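Microbial collagenase (Bacillus anthracis, PDB 5SV5) is the pre-peptidase C-terminal domain of a putative metalloprotease of the collagenase type, a beta-sandwich module that probably assists the enzyme on its collagen substrate. Local coordinates at residues Ile41-Glu46 with Met51-His56. Sequence-based numbering, arbitrary orientation.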
loop_
_atom_site.group_PDB
_atom_site.type_symbol
_atom_site.label_atom_id
_atom_site.label_comp_id
_atom_site.label_asym_id
_atom_site.label_seq_id
_atom_site.Cartn_x
_atom_site.Cartn_y
_atom_site.Cartn_z
ATOM N N ILE A 41 -2.145 -8.379 0.387
ATOM C CA ILE A 41 -1.254 -7.219 0.255
ATOM C C ILE A 41 -0.209 -7.326 1.355
ATOM O O ILE A 41 -0.559 -7.376 2.538
ATOM C CB ILE A 41 -2.012 -5.882 0.336
ATOM C CG1 ILE A 41 -3.044 -5.791 -0.793
ATOM C CG2 ILE A 41 -1.042 -4.707 0.285
ATOM C CD1 ILE A 41 -3.907 -4.554 -0.764
ATOM N N SER A 42 1.063 -7.355 0.960
ATOM C CA SER A 42 2.153 -7.502 1.897
ATOM C C SER A 42 3.262 -6.530 1.552
ATOM O O SER A 42 3.705 -6.476 0.405
ATOM C CB SER A 42 2.680 -8.937 1.822
ATOM O OG SER A 42 3.785 -9.163 2.652
ATOM N N VAL A 43 3.710 -5.776 2.548
ATOM C CA VAL A 43 4.849 -4.876 2.410
ATOM C C VAL A 43 5.939 -5.330 3.364
ATOM O O VAL A 43 5.693 -5.479 4.560
ATOM C CB VAL A 43 4.454 -3.412 2.691
ATOM C CG1 VAL A 43 5.682 -2.509 2.732
ATOM C CG2 VAL A 43 3.467 -2.928 1.629
ATOM N N LEU A 44 7.133 -5.566 2.825
ATOM C CA LEU A 44 8.295 -5.928 3.634
ATOM C C LEU A 44 9.022 -4.635 3.985
ATOM O O LEU A 44 9.508 -3.916 3.108
ATOM C CB LEU A 44 9.211 -6.892 2.877
ATOM C CG LEU A 44 8.503 -8.178 2.413
ATOM C CD1 LEU A 44 9.453 -9.081 1.641
ATOM C CD2 LEU A 44 7.775 -8.912 3.521
ATOM N N ASN A 45 9.072 -4.355 5.284
ATOM C CA ASN A 45 9.667 -3.144 5.858
ATOM C C ASN A 45 11.136 -3.460 6.103
ATOM O O ASN A 45 11.525 -3.900 7.193
ATOM C CB ASN A 45 8.898 -2.817 7.138
ATOM C CG ASN A 45 9.405 -1.605 7.873
ATOM O OD1 ASN A 45 10.288 -0.872 7.417
ATOM N ND2 ASN A 45 8.828 -1.385 9.043
ATOM N N GLU A 46 11.958 -3.260 5.073
ATOM C CA GLU A 46 13.314 -3.795 5.067
ATOM C C GLU A 46 14.217 -3.215 6.146
ATOM O O GLU A 46 15.090 -3.924 6.647
ATOM C CB GLU A 46 13.929 -3.642 3.673
ATOM C CG GLU A 46 13.152 -4.398 2.595
ATOM C CD GLU A 46 13.779 -4.342 1.214
ATOM O OE1 GLU A 46 14.592 -3.424 0.935
ATOM O OE2 GLU A 46 13.453 -5.234 0.398
HETATM N N MSE A 51 6.499 2.610 9.420
HETATM C CA MSE A 51 5.726 2.684 8.168
HETATM C C MSE A 51 4.571 1.707 8.207
HETATM O O MSE A 51 4.549 0.755 9.008
HETATM C CB MSE A 51 6.632 2.475 6.945
HETATM C CG MSE A 51 7.158 1.035 6.897
HETATM SE SE MSE A 51 8.130 0.668 5.211
HETATM C CE MSE A 51 6.575 0.872 4.034
ATOM N N THR A 52 3.606 1.952 7.333
ATOM C CA THR A 52 2.441 1.100 7.226
ATOM C C THR A 52 1.806 1.298 5.853
ATOM O O THR A 52 2.380 1.961 4.986
ATOM C CB THR A 52 1.457 1.359 8.387
ATOM O OG1 THR A 52 0.484 0.318 8.419
ATOM C CG2 THR A 52 0.792 2.710 8.286
ATOM N N TRP A 53 0.633 0.704 5.644
ATOM C CA TRP A 53 -0.130 0.991 4.445
ATOM C C TRP A 53 -1.620 0.967 4.766
ATOM O O TRP A 53 -2.062 0.301 5.718
ATOM C CB TRP A 53 0.206 0.025 3.287
ATOM C CG TRP A 53 -0.113 -1.427 3.506
ATOM C CD1 TRP A 53 0.769 -2.398 3.856
ATOM C CD2 TRP A 53 -1.390 -2.072 3.368
ATOM N NE1 TRP A 53 0.130 -3.618 3.954
ATOM C CE2 TRP A 53 -1.202 -3.441 3.666
ATOM C CE3 TRP A 53 -2.674 -1.627 3.024
ATOM C CZ2 TRP A 53 -2.260 -4.365 3.640
ATOM C CZ3 TRP A 53 -3.718 -2.538 3.027
ATOM C CH2 TRP A 53 -3.506 -3.892 3.325
ATOM N N VAL A 54 -2.384 1.718 3.974
ATOM C CA VAL A 54 -3.840 1.708 4.033
ATOM C C VAL A 54 -4.377 1.645 2.598
ATOM O O VAL A 54 -3.728 2.112 1.655
ATOM C CB VAL A 54 -4.437 2.912 4.791
ATOM C CG1 VAL A 54 -4.003 2.932 6.235
ATOM C CG2 VAL A 54 -4.150 4.244 4.109
ATOM N N LEU A 55 -5.569 1.082 2.449
ATOM C CA LEU A 55 -6.191 0.864 1.150
ATOM C C LEU A 55 -7.594 1.436 1.126
ATOM O O LEU A 55 -8.369 1.191 2.063
ATOM C CB LEU A 55 -6.272 -0.642 0.878
ATOM C CG LEU A 55 -6.847 -1.071 -0.472
ATOM C CD1 LEU A 55 -5.853 -0.826 -1.590
ATOM C CD2 LEU A 55 -7.262 -2.537 -0.428
ATOM N N HIS A 56 -7.935 2.165 0.060
ATOM C CA HIS A 56 -9.284 2.644 -0.159
ATOM C C HIS A 56 -9.827 2.150 -1.488
ATOM O O HIS A 56 -9.153 2.242 -2.517
ATOM C CB HIS A 56 -9.352 4.185 -0.180
ATOM C CG HIS A 56 -9.058 4.819 1.134
ATOM N ND1 HIS A 56 -10.009 4.951 2.113
ATOM C CD2 HIS A 56 -7.921 5.339 1.645
ATOM C CE1 HIS A 56 -9.467 5.532 3.169
ATOM N NE2 HIS A 56 -8.196 5.764 2.916
#
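One face of the Trp53 indole is covered by Ile41, whose CG2 methyl makes a CH-pi contact with the six-membered ring, 3.8 Å from its centroid and 21° off the normal. That methyl lies anti to the backbone N of Ile41, while the other branch runs on until CD1 meets Leu55 CD2 at 3.9 Å. Val43 approaches the five-membered ring obliquely, its CG2 3.5 Å from Trp53 CD1. Trp53 NE1 donates to the carbonyl oxygen of Ile75, which helps to set the rotation of the ring. At the other end, the side chains of selenomethionine Met51 and Asn45 slide past each other in opposite directions, with Met51 SE 3.4 Å from Asn45 OD1; a bend at chi3 (-65°) brings Met51 CE to 3.7 Å from Val43 CG1. Asn45 ND2 is held by the carbonyl oxygen of Ile49, in the short connection between the strands. No hydrogen bond links 41-46 to 51-56, which run nearly antiparallel (164°), axes approaching to 8.4 Å, as in facing layers of a beta-sandwich. Strand 37-45 lies between strands 74-81 and 98-104, strand 51-57 between 84-92 and 66-71; Trp53 packs on Leu88, Met51 on Val90 and Tyr100, Ile41 and Val43 on Leu102.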